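Local atomic coordinates of peptidyl-prolyl cis-trans isomerase cyclophilin-type (Toxoplasma gondii, PDB entry 3BO7), a protein that probably catalyses the cis-trans isomerization of peptide bonds preceding proline, as other cyclophilins do, and so may help proteins to fold. Residues Asp45-Arg50 with Pro163-Glu168; Phe89-Asp94 with Met107-Lys112; Arg96-Gly101 with His128-His133. All coordinates share one frame; numbering follows the deposited sequence.

All three contacts belong to one cyclophilin fold, but they serve different parts of it. Contact 1 is largely buried and joins the chain around strand 48-52 to the residues leading into strand 166-171, the two outermost strands, through backbone hydrogen bonds and apolar packing. Contacts 2 and 3 lie on the other side of the chain's centre, where they touch each other and tie loops together. Contact 2 is partly buried and the loosest of the three, relying on waters between polar groups. Contact 3 is buried and direct, built on one histidine and one asparagine. Segments 107-112 and 128-133 both reach the bound cyclosporin peptide, whereas in contact 1 Arg50 does so.

Contact 1 of 3, residues Asp45-Arg50 with Pro163-Glu168; sequences DTIFHR and PPKVEE
Ile47 and Lys165 face each other as a non-hydrogen-bonded antiparallel pair, with bonds on both sides of them. Phe48 N donates to Pro164 O at 2.9 Å, and Val166 N to Thr46 O, also at 2.9 Å, each almost straight on to its carbonyl. Asp45 N adds a third bond, to Val166 O. Proline, which has no N-H to give, suits position 164, where this pairing uses its carbonyl.

The tight side is apolar. The Phe48 ring crosses Pro164 at about a right angle and brings its rim to Pro164 O, while its CE2 meets Val166 CG2 obliquely at 4.0 Å. Val166 keeps CG2 beside its own backbone N (CG1 anti to it, chi1 175°), and this leaves CG2 between that ring and Thr46 OG1, 3.9 Å from the hydroxyl oxygen. Phe43 O holds the hydroxyl. Ile47 lies alongside Pro163, with CB to CB 4.0 Å.

The looser, partly exposed end is polar. Lys165 runs past the Asp45 carbonyl, then bends at chi3 (73°) and chi4, bringing NZ within 3.0 Å of Asp45 OD1 in a salt bridge on the anti side of the carboxylate.

Phe48 meets Trp149 of helix 143-149 and touches Ile57 of strand 56-59, while Val166 packs on Ile11 of strand 7-13, so the bridge joins both ends of the antiparallel sheet, as expected for the closed cyclophilin barrel.

Contact 2 of 3, residues Phe89-Asp94 with Met107-Lys112; sequences FEDEFD and MANDGK. With SO4 (sulfate ion), chain I; SO4 (sulfate ion), chain J; SO4 (sulfate ion), chain K.
Phe89 brings the far end of its ring, CZ, to the methyl of Met107, with CE at 4.4 Å and oblique to the ring. Both are buried, and a flexible thioether chain suits such a place: Met107 bends at both chi2 and chi3 (-57° and -65°), which brings CE round to the ring. Beyond the ring, helix 28-39 adds Ala30 and Ser33.

The rest is polar and mostly indirect. Asp91 OD1 and Asn109 ND2 stand 4.3 Å apart, and water 1 spans them, donating to OD1 and accepting from ND2. Water 2 donates one hydrogen bond to the same OD1, at 2.6 Å, and another to Gly111 O. Asn115 ND2 also bonds OD1, so a single carboxylate oxygen gathers several donors, which would probably favour its negative charge. Asp91 OD2, which is hydrogen-bonded just beyond the segments, also comes within 3.6 Å of Lys112 CA. The lysine chain leads away to solvent, where NZ bonds one sulfate ion and, weakly, a second, both probably from the crystallisation liquor; a third sulfate accepts from Glu90 N.

Asn109 is fixed at both amide ends. Lys132 O takes ND2, and OD1 accepts from Gly111 N at 3.1 Å, from above the carbonyl plane. Glycine fits the tight backbone angles there. The result is an Asx turn in a cyclophilin active-site loop, whose Ala108, Asn109 and Asp110 pack on the bound cyclosporin.

Contact 3 of 3, residues Arg96-Gly101 with His128-His133; sequences RLVHQG and HLNNKH
His99 and Asn130 meet through one amide oxygen. Asn130 OD1 accepts from the ring, His99 ND1, at 2.7 Å, and from the backbone, His99 N, at 2.9 Å. The ring bond lies in the amide carbonyl plane and close to the ring plane; the backbone N-H comes in slightly tilted. Ring and amide are nearly coplanar, their planes 21° apart, and the two side chains run past each other in opposite directions.

One face of the imidazole is occupied by Leu129, whose CB sits above the ring centre, 3.9 Å from its centroid and 11° off the normal, a CH-pi contact. Leu129 O also comes within 3.3 Å of His99 CE1, from out of the ring plane, while His133 O lies at the ring edge, 3.7 Å from CE1. Val98 leans across the other end of the amide, its CG1 3.6 Å from Asn130 ND2.

A second shell sets these in place. Keeping His99 CG beside its own backbone N (chi1 -58°) lets ring and backbone N-H converge on one acceptor. His99 is the centre of an inverse gamma turn, closed by a weak bond from Gln100 N to Val98 O. Its NE2 is bonded to Ser106 OG, so both ring nitrogens are held, and the ring also touches Ile135 of strand 135-141. On the other segment, Lys132 N bonds Leu129 O and tightens the turn. Farther out, His133 ND1 bonds Met107 O, and Leu129 and His133 pack on the bound cyclosporin.

The chemistry fixes the amide as well as the ring. Since OD1 receives both His99 donors and Asn130 ND2 bonds Glu127 OE2, the bonding pattern is consistent with one orientation of the asparagine, and with a proton on ND1.

Contact 1 of 3, residues Asp45-Arg50 with Pro163-Glu168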
loop_
_atom_site.group_PDB
_atom_site.type_symbol
_atom_site.label_atom_id
_atom_site.label_comp_id
_atom_site.label_asym_id
_atom_site.label_seq_id
_atom_site.Cartn_x
_atom_site.Cartn_y
_atom_site.Cartn_z
ATOM N N ASP A 45 3.086 -2.041 -12.974
ATOM C CA ASP A 45 1.862 -1.974 -13.798
ATOM C C ASP A 45 0.533 -2.115 -13.029
ATOM O O ASP A 45 -0.538 -1.971 -13.614
ATOM C CB ASP A 45 1.926 -2.933 -15.000
ATOM C CG ASP A 45 3.089 -2.620 -15.943
ATOM O OD1 ASP A 45 3.366 -1.420 -16.187
ATOM O OD2 ASP A 45 3.732 -3.575 -16.433
ATOM N N THR A 46 0.595 -2.388 -11.729
ATOM C CA THR A 46 -0.605 -2.287 -10.901
ATOM C C THR A 46 -1.033 -0.818 -10.796
ATOM O O THR A 46 -0.220 0.096 -10.981
ATOM C CB THR A 46 -0.437 -2.909 -9.483
ATOM O OG1 THR A 46 0.589 -2.222 -8.754
ATOM C CG2 THR A 46 -0.104 -4.394 -9.584
ATOM N N ILE A 47 -2.314 -0.608 -10.509
ATOM C CA ILE A 47 -2.887 0.731 -10.425
ATOM C C ILE A 47 -3.335 1.082 -9.007
ATOM O O ILE A 47 -3.304 0.245 -8.109
ATOM C CB ILE A 47 -4.086 0.898 -11.405
ATOM C CG1 ILE A 47 -5.123 -0.211 -11.201
ATOM C CG2 ILE A 47 -3.602 0.963 -12.859
ATOM C CD1 ILE A 47 -6.431 0.042 -11.938
ATOM N N PHE A 48 -3.721 2.339 -8.817
ATOM C CA PHE A 48 -4.440 2.751 -7.619
ATOM C C PHE A 48 -5.919 2.855 -7.998
ATOM O O PHE A 48 -6.358 3.854 -8.572
ATOM C CB PHE A 48 -3.878 4.062 -7.056
ATOM C CG PHE A 48 -2.542 3.908 -6.386
ATOM C CD1 PHE A 48 -2.456 3.774 -5.004
ATOM C CD2 PHE A 48 -1.368 3.880 -7.134
ATOM C CE1 PHE A 48 -1.223 3.628 -4.373
ATOM C CE2 PHE A 48 -0.126 3.730 -6.519
ATOM C CZ PHE A 48 -0.053 3.602 -5.130
ATOM N N HIS A 49 -6.664 1.790 -7.676
ATOM C CA HIS A 49 -7.981 1.503 -8.268
ATOM C C HIS A 49 -9.165 1.977 -7.440
ATOM O O HIS A 49 -10.302 1.871 -7.873
ATOM C CB HIS A 49 -8.125 -0.007 -8.495
ATOM C CG HIS A 49 -8.312 -0.782 -7.228
ATOM N ND1 HIS A 49 -7.254 -1.213 -6.456
ATOM C CD2 HIS A 49 -9.434 -1.176 -6.583
ATOM C CE1 HIS A 49 -7.718 -1.853 -5.398
ATOM N NE2 HIS A 49 -9.037 -1.846 -5.452
ATOM N N ARG A 50 -8.907 2.442 -6.231
ATOM C CA ARG A 50 -9.967 2.969 -5.389
ATOM C C ARG A 50 -9.444 4.196 -4.639
ATOM O O ARG A 50 -8.423 4.131 -3.949
ATOM C CB ARG A 50 -10.509 1.891 -4.444
ATOM C CG ARG A 50 -11.612 2.383 -3.505
ATOM C CD ARG A 50 -12.388 1.236 -2.862
ATOM N NE ARG A 50 -13.166 1.700 -1.714
ATOM C CZ ARG A 50 -12.778 1.597 -0.442
ATOM N NH1 ARG A 50 -11.617 1.030 -0.137
ATOM N NH2 ARG A 50 -13.551 2.061 0.531
ATOM N N PRO A 163 -6.437 6.243 -13.300
ATOM C CA PRO A 163 -5.727 5.719 -12.124
ATOM C C PRO A 163 -4.216 5.872 -12.275
ATOM O O PRO A 163 -3.683 5.542 -13.343
ATOM C CB PRO A 163 -6.097 4.224 -12.112
ATOM C CG PRO A 163 -7.250 4.079 -13.047
ATOM C CD PRO A 163 -7.090 5.164 -14.066
ATOM N N PRO A 164 -3.528 6.388 -11.231
ATOM C CA PRO A 164 -2.068 6.340 -11.234
ATOM C C PRO A 164 -1.607 4.891 -11.320
ATOM O O PRO A 164 -2.130 4.024 -10.604
ATOM C CB PRO A 164 -1.687 6.937 -9.873
ATOM C CG PRO A 164 -2.858 7.752 -9.466
ATOM C CD PRO A 164 -4.055 7.034 -10.013
ATOM N N LYS A 165 -0.650 4.637 -12.206
ATOM C CA LYS A 165 -0.128 3.293 -12.426
ATOM C C LYS A 165 1.342 3.238 -12.014
ATOM O O LYS A 165 2.123 4.131 -12.359
ATOM C CB LYS A 165 -0.310 2.880 -13.895
ATOM C CG LYS A 165 0.145 1.461 -14.223
ATOM C CD LYS A 165 -0.175 1.063 -15.675
ATOM C CE LYS A 165 0.733 1.754 -16.696
ATOM N NZ LYS A 165 2.171 1.342 -16.564
ATOM N N VAL A 166 1.700 2.195 -11.264
ATOM C CA VAL A 166 3.070 1.995 -10.793
ATOM C C VAL A 166 3.969 1.636 -11.971
ATOM O O VAL A 166 3.747 0.622 -12.640
ATOM C CB VAL A 166 3.156 0.885 -9.693
ATOM C CG1 VAL A 166 4.598 0.607 -9.298
ATOM C CG2 VAL A 166 2.327 1.260 -8.464
ATOM N N GLU A 167 4.966 2.485 -12.223
ATOM C CA GLU A 167 5.995 2.221 -13.228
ATOM C C GLU A 167 7.057 1.288 -12.658
ATOM O O GLU A 167 7.487 0.338 -13.314
ATOM C CB GLU A 167 6.619 3.530 -13.733
ATOM C CG GLU A 167 5.816 4.196 -14.844
ATOM C CD GLU A 167 6.153 5.667 -15.072
ATOM O OE1 GLU A 167 5.526 6.268 -15.970
ATOM O OE2 GLU A 167 7.025 6.228 -14.369
ATOM N N GLU A 168 7.456 1.551 -11.419
ATOM C CA GLU A 168 8.452 0.732 -10.739
ATOM C C GLU A 168 8.517 1.092 -9.278
ATOM O O GLU A 168 8.051 2.156 -8.866
ATOM C CB GLU A 168 9.848 0.934 -11.351
ATOM C CG GLU A 168 10.384 2.352 -11.181
ATOM C CD GLU A 168 11.820 2.510 -11.630
ATOM O OE1 GLU A 168 12.511 1.490 -11.853
ATOM O OE2 GLU A 168 12.260 3.671 -11.757
#

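Contact 2 of 3, residues Phe89-Asp94 with Met107-Lys112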
loop_
_atom_site.group_PDB
_atom_site.type_symbol
_atom_site.label_atom_id
_atom_site.label_comp_id
_atom_site.label_asym_id
_atom_site.label_seq_id
_atom_site.Cartn_x
_atom_site.Cartn_y
_atom_site.Cartn_z
ATOM N N PHE A 89 -0.997 -13.729 5.388
ATOM C CA PHE A 89 -0.282 -13.686 6.657
ATOM C C PHE A 89 -1.062 -12.917 7.718
ATOM O O PHE A 89 -1.982 -12.146 7.407
ATOM C CB PHE A 89 1.160 -13.156 6.493
ATOM C CG PHE A 89 1.247 -11.793 5.876
ATOM C CD1 PHE A 89 1.229 -10.642 6.676
ATOM C CD2 PHE A 89 1.352 -11.649 4.506
ATOM C CE1 PHE A 89 1.307 -9.379 6.106
ATOM C CE2 PHE A 89 1.432 -10.392 3.932
ATOM C CZ PHE A 89 1.411 -9.252 4.730
ATOM N N GLU A 90 -0.689 -13.155 8.974
ATOM C CA GLU A 90 -1.395 -12.616 10.122
ATOM C C GLU A 90 -1.209 -11.111 10.286
ATOM O O GLU A 90 -0.241 -10.518 9.791
ATOM C CB GLU A 90 -0.977 -13.354 11.392
ATOM C CG GLU A 90 -1.426 -14.817 11.422
ATOM C CD GLU A 90 -1.137 -15.517 12.746
ATOM O OE1 GLU A 90 -1.404 -16.745 12.848
ATOM O OE2 GLU A 90 -0.650 -14.844 13.686
ATOM N N ASP A 91 -2.159 -10.499 10.973
ATOM C CA ASP A 91 -2.116 -9.077 11.245
ATOM C C ASP A 91 -1.007 -8.752 12.242
ATOM O O ASP A 91 -0.602 -9.604 13.046
ATOM C CB ASP A 91 -3.471 -8.602 11.783
ATOM C CG ASP A 91 -4.588 -8.712 10.750
ATOM O OD1 ASP A 91 -4.366 -8.351 9.568
ATOM O OD2 ASP A 91 -5.696 -9.157 11.130
ATOM N N GLU A 92 -0.517 -7.520 12.169
ATOM C CA GLU A 92 0.492 -7.030 13.095
ATOM C C GLU A 92 0.115 -5.626 13.513
ATOM O O GLU A 92 0.111 -4.702 12.697
ATOM C CB GLU A 92 1.871 -7.023 12.456
ATOM C CG GLU A 92 2.370 -8.384 11.989
ATOM C CD GLU A 92 3.547 -8.256 11.053
ATOM O OE1 GLU A 92 3.346 -7.780 9.903
ATOM O OE2 GLU A 92 4.664 -8.640 11.464
ATOM N N PHE A 93 -0.214 -5.486 14.793
ATOM C CA PHE A 93 -0.656 -4.233 15.346
ATOM C C PHE A 93 0.368 -3.791 16.369
ATOM O O PHE A 93 1.137 -4.612 16.875
ATOM C CB PHE A 93 -2.046 -4.384 15.977
ATOM C CG PHE A 93 -3.075 -4.992 15.052
ATOM C CD1 PHE A 93 -3.253 -4.498 13.754
ATOM C CD2 PHE A 93 -3.878 -6.052 15.482
ATOM C CE1 PHE A 93 -4.196 -5.065 12.894
ATOM C CE2 PHE A 93 -4.836 -6.621 14.628
ATOM C CZ PHE A 93 -4.994 -6.119 13.334
ATOM N N ASP A 94 0.386 -2.489 16.648
ATOM C CA ASP A 94 1.299 -1.896 17.606
ATOM C C ASP A 94 0.677 -0.565 17.988
ATOM O O ASP A 94 0.207 0.165 17.121
ATOM C CB ASP A 94 2.682 -1.703 16.963
ATOM C CG ASP A 94 3.779 -1.382 17.981
ATOM O OD1 ASP A 94 3.687 -0.353 18.690
ATOM O OD2 ASP A 94 4.765 -2.143 18.038
ATOM N N MET A 107 -2.326 -2.102 5.403
ATOM C CA MET A 107 -2.812 -3.257 4.625
ATOM C C MET A 107 -4.332 -3.293 4.469
ATOM O O MET A 107 -5.069 -3.188 5.443
ATOM C CB MET A 107 -2.356 -4.584 5.259
ATOM C CG MET A 107 -0.878 -4.941 5.097
ATOM S SD MET A 107 -0.291 -5.025 3.380
ATOM C CE MET A 107 -1.229 -6.404 2.709
ATOM N N ALA A 108 -4.794 -3.443 3.235
ATOM C CA ALA A 108 -6.177 -3.806 2.973
ATOM C C ALA A 108 -6.375 -5.307 3.279
ATOM O O ALA A 108 -5.435 -6.106 3.170
ATOM C CB ALA A 108 -6.532 -3.492 1.536
ATOM N N ASN A 109 -7.597 -5.690 3.650
ATOM C CA ASN A 109 -7.922 -7.102 3.885
ATOM C C ASN A 109 -9.417 -7.389 3.761
ATOM O O ASN A 109 -10.173 -6.541 3.294
ATOM C CB ASN A 109 -7.404 -7.545 5.255
ATOM C CG ASN A 109 -7.917 -6.673 6.380
ATOM O OD1 ASN A 109 -9.130 -6.563 6.598
ATOM N ND2 ASN A 109 -6.993 -6.048 7.108
ATOM N N ASP A 110 -9.822 -8.596 4.163
ATOM C CA ASP A 110 -11.228 -8.998 4.206
ATOM C C ASP A 110 -11.534 -9.657 5.555
ATOM O O ASP A 110 -12.247 -10.673 5.616
ATOM C CB ASP A 110 -11.550 -9.977 3.071
ATOM C CG ASP A 110 -11.709 -9.296 1.734
ATOM O OD1 ASP A 110 -12.101 -8.117 1.714
ATOM O OD2 ASP A 110 -11.459 -9.939 0.692
ATOM N N GLY A 111 -11.001 -9.073 6.623
ATOM C CA GLY A 111 -11.099 -9.646 7.967
ATOM C C GLY A 111 -9.743 -10.068 8.525
ATOM O O GLY A 111 -8.708 -9.856 7.890
ATOM N N LYS A 112 -9.759 -10.666 9.715
ATOM C CA LYS A 112 -8.555 -11.146 10.402
ATOM C C LYS A 112 -7.626 -11.930 9.505
ATOM O O LYS A 112 -8.071 -12.802 8.753
ATOM C CB LYS A 112 -8.932 -12.099 11.535
ATOM C CG LYS A 112 -9.689 -11.507 12.691
ATOM C CD LYS A 112 -9.902 -12.571 13.770
ATOM C CE LYS A 112 -10.393 -13.925 13.207
ATOM N NZ LYS A 112 -10.692 -14.905 14.304
HETATM S S SO4 I . 2.514 -15.267 9.413
HETATM O O1 SO4 I . 2.757 -13.838 9.518
HETATM O O2 SO4 I . 3.255 -15.814 8.281
HETATM O O3 SO4 I . 2.941 -15.959 10.634
HETATM O O4 SO4 I . 1.078 -15.477 9.242
HETATM S S SO4 J . -13.150 -12.873 16.133
HETATM O O1 SO4 J . -12.356 -13.955 16.722
HETATM O O2 SO4 J . -12.498 -11.600 16.426
HETATM O O3 SO4 J . -13.249 -13.062 14.691
HETATM O O4 SO4 J . -14.497 -12.871 16.695
HETATM S S SO4 K . -13.584 -17.537 14.833
HETATM O O1 SO4 K . -14.699 -17.411 15.774
HETATM O O2 SO4 K . -12.312 -17.500 15.553
HETATM O O3 SO4 K . -13.682 -18.793 14.097
HETATM O O4 SO4 K . -13.621 -16.430 13.879
HETATM O O HOH W 1 -4.192 -5.997 8.113
HETATM O O HOH W 2 -6.020 -9.132 7.681
#

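Contact 3 of 3, residues Arg96-Gly101 with His128-His133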
loop_
_atom_site.group_PDB
_atom_site.type_symbol
_atom_site.label_atom_id
_atom_site.label_comp_id
_atom_site.label_asym_id
_atom_site.label_seq_id
_atom_site.Cartn_x
_atom_site.Cartn_y
_atom_site.Cartn_z
ATOM N N ARG A 96 1.851 2.203 18.947
ATOM C CA ARG A 96 2.561 3.371 18.451
ATOM C C ARG A 96 2.246 3.629 16.982
ATOM O O ARG A 96 2.614 4.676 16.435
ATOM C CB ARG A 96 4.064 3.193 18.663
ATOM C CG ARG A 96 4.468 3.063 20.142
ATOM C CD ARG A 96 5.872 2.497 20.286
ATOM N NE ARG A 96 5.916 1.072 19.960
ATOM C CZ ARG A 96 7.028 0.337 19.913
ATOM N NH1 ARG A 96 8.214 0.887 20.170
ATOM N NH2 ARG A 96 6.954 -0.949 19.601
ATOM N N LEU A 97 1.559 2.673 16.354
ATOM C CA LEU A 97 1.149 2.780 14.958
ATOM C C LEU A 97 -0.368 2.890 14.817
ATOM O O LEU A 97 -1.101 1.905 14.973
ATOM C CB LEU A 97 1.690 1.606 14.136
ATOM C CG LEU A 97 3.205 1.550 13.929
ATOM C CD1 LEU A 97 3.583 0.309 13.139
ATOM C CD2 LEU A 97 3.713 2.819 13.254
ATOM N N VAL A 98 -0.815 4.109 14.517
ATOM C CA VAL A 98 -2.231 4.441 14.378
ATOM C C VAL A 98 -2.497 5.157 13.042
ATOM O O VAL A 98 -1.593 5.788 12.484
ATOM C CB VAL A 98 -2.746 5.279 15.576
ATOM C CG1 VAL A 98 -2.674 4.459 16.873
ATOM C CG2 VAL A 98 -1.971 6.597 15.716
ATOM N N HIS A 99 -3.725 5.033 12.529
ATOM C CA HIS A 99 -4.107 5.642 11.255
ATOM C C HIS A 99 -4.398 7.125 11.451
ATOM O O HIS A 99 -5.521 7.590 11.242
ATOM C CB HIS A 99 -5.318 4.927 10.636
ATOM C CG HIS A 99 -5.094 3.467 10.390
ATOM N ND1 HIS A 99 -5.250 2.514 11.374
ATOM C CD2 HIS A 99 -4.690 2.804 9.283
ATOM C CE1 HIS A 99 -4.973 1.323 10.877
ATOM N NE2 HIS A 99 -4.630 1.471 9.609
ATOM N N GLN A 100 -3.373 7.863 11.852
ATOM C CA GLN A 100 -3.517 9.279 12.138
ATOM C C GLN A 100 -2.797 10.099 11.091
ATOM O O GLN A 100 -1.616 9.886 10.823
ATOM C CB GLN A 100 -2.962 9.583 13.522
ATOM C CG GLN A 100 -3.237 10.987 14.014
ATOM C CD GLN A 100 -3.000 11.133 15.510
ATOM O OE1 GLN A 100 -2.331 12.071 15.954
ATOM N NE2 GLN A 100 -3.554 10.209 16.296
ATOM N N GLY A 101 -3.525 11.035 10.491
ATOM C CA GLY A 101 -2.944 11.992 9.566
ATOM C C GLY A 101 -2.708 11.436 8.179
ATOM O O GLY A 101 -3.044 10.284 7.882
ATOM N N HIS A 128 -10.682 4.429 13.179
ATOM C CA HIS A 128 -11.605 3.291 13.315
ATOM C C HIS A 128 -10.992 2.032 12.677
ATOM O O HIS A 128 -11.473 0.915 12.906
ATOM C CB HIS A 128 -12.985 3.615 12.713
ATOM C CG HIS A 128 -12.946 3.978 11.258
ATOM N ND1 HIS A 128 -12.626 5.245 10.813
ATOM C CD2 HIS A 128 -13.176 3.235 10.146
ATOM C CE1 HIS A 128 -12.665 5.267 9.490
ATOM N NE2 HIS A 128 -12.991 4.059 9.060
ATOM N N LEU A 129 -9.922 2.219 11.895
ATOM C CA LEU A 129 -9.195 1.112 11.262
ATOM C C LEU A 129 -8.073 0.534 12.134
ATOM O O LEU A 129 -7.538 -0.536 11.827
ATOM C CB LEU A 129 -8.677 1.494 9.860
ATOM C CG LEU A 129 -9.726 2.039 8.879
ATOM C CD1 LEU A 129 -9.122 2.374 7.520
ATOM C CD2 LEU A 129 -10.889 1.070 8.720
ATOM N N ASN A 130 -7.738 1.224 13.228
ATOM C CA ASN A 130 -6.743 0.730 14.170
ATOM C C ASN A 130 -7.091 -0.682 14.647
ATOM O O ASN A 130 -8.251 -0.980 14.939
ATOM C CB ASN A 130 -6.596 1.664 15.373
ATOM C CG ASN A 130 -6.081 3.050 15.002
ATOM O OD1 ASN A 130 -5.611 3.290 13.886
ATOM N ND2 ASN A 130 -6.171 3.975 15.953
ATOM N N ASN A 131 -6.079 -1.542 14.729
ATOM C CA ASN A 131 -6.257 -2.939 15.148
ATOM C C ASN A 131 -7.194 -3.745 14.230
ATOM O O ASN A 131 -7.741 -4.769 14.636
ATOM C CB ASN A 131 -6.699 -3.029 16.623
ATOM C CG ASN A 131 -5.779 -2.268 17.550
ATOM O OD1 ASN A 131 -4.588 -2.555 17.612
ATOM N ND2 ASN A 131 -6.324 -1.283 18.272
ATOM N N LYS A 132 -7.393 -3.256 13.009
ATOM C CA LYS A 132 -8.087 -4.007 11.971
ATOM C C LYS A 132 -7.192 -4.158 10.746
ATOM O O LYS A 132 -7.359 -5.097 9.963
ATOM C CB LYS A 132 -9.394 -3.318 11.579
ATOM C CG LYS A 132 -10.484 -3.348 12.654
ATOM C CD LYS A 132 -11.369 -4.571 12.539
ATOM C CE LYS A 132 -12.715 -4.304 13.190
ATOM N NZ LYS A 132 -13.397 -5.557 13.627
ATOM N N HIS A 133 -6.253 -3.222 10.591
ATOM C CA HIS A 133 -5.351 -3.180 9.449
ATOM C C HIS A 133 -3.885 -3.010 9.887
ATOM O O HIS A 133 -3.571 -2.138 10.707
ATOM C CB HIS A 133 -5.787 -2.064 8.490
ATOM C CG HIS A 133 -7.161 -2.269 7.931
ATOM N ND1 HIS A 133 -7.395 -2.963 6.761
ATOM C CD2 HIS A 133 -8.378 -1.913 8.405
ATOM C CE1 HIS A 133 -8.695 -3.012 6.534
ATOM N NE2 HIS A 133 -9.314 -2.386 7.518
#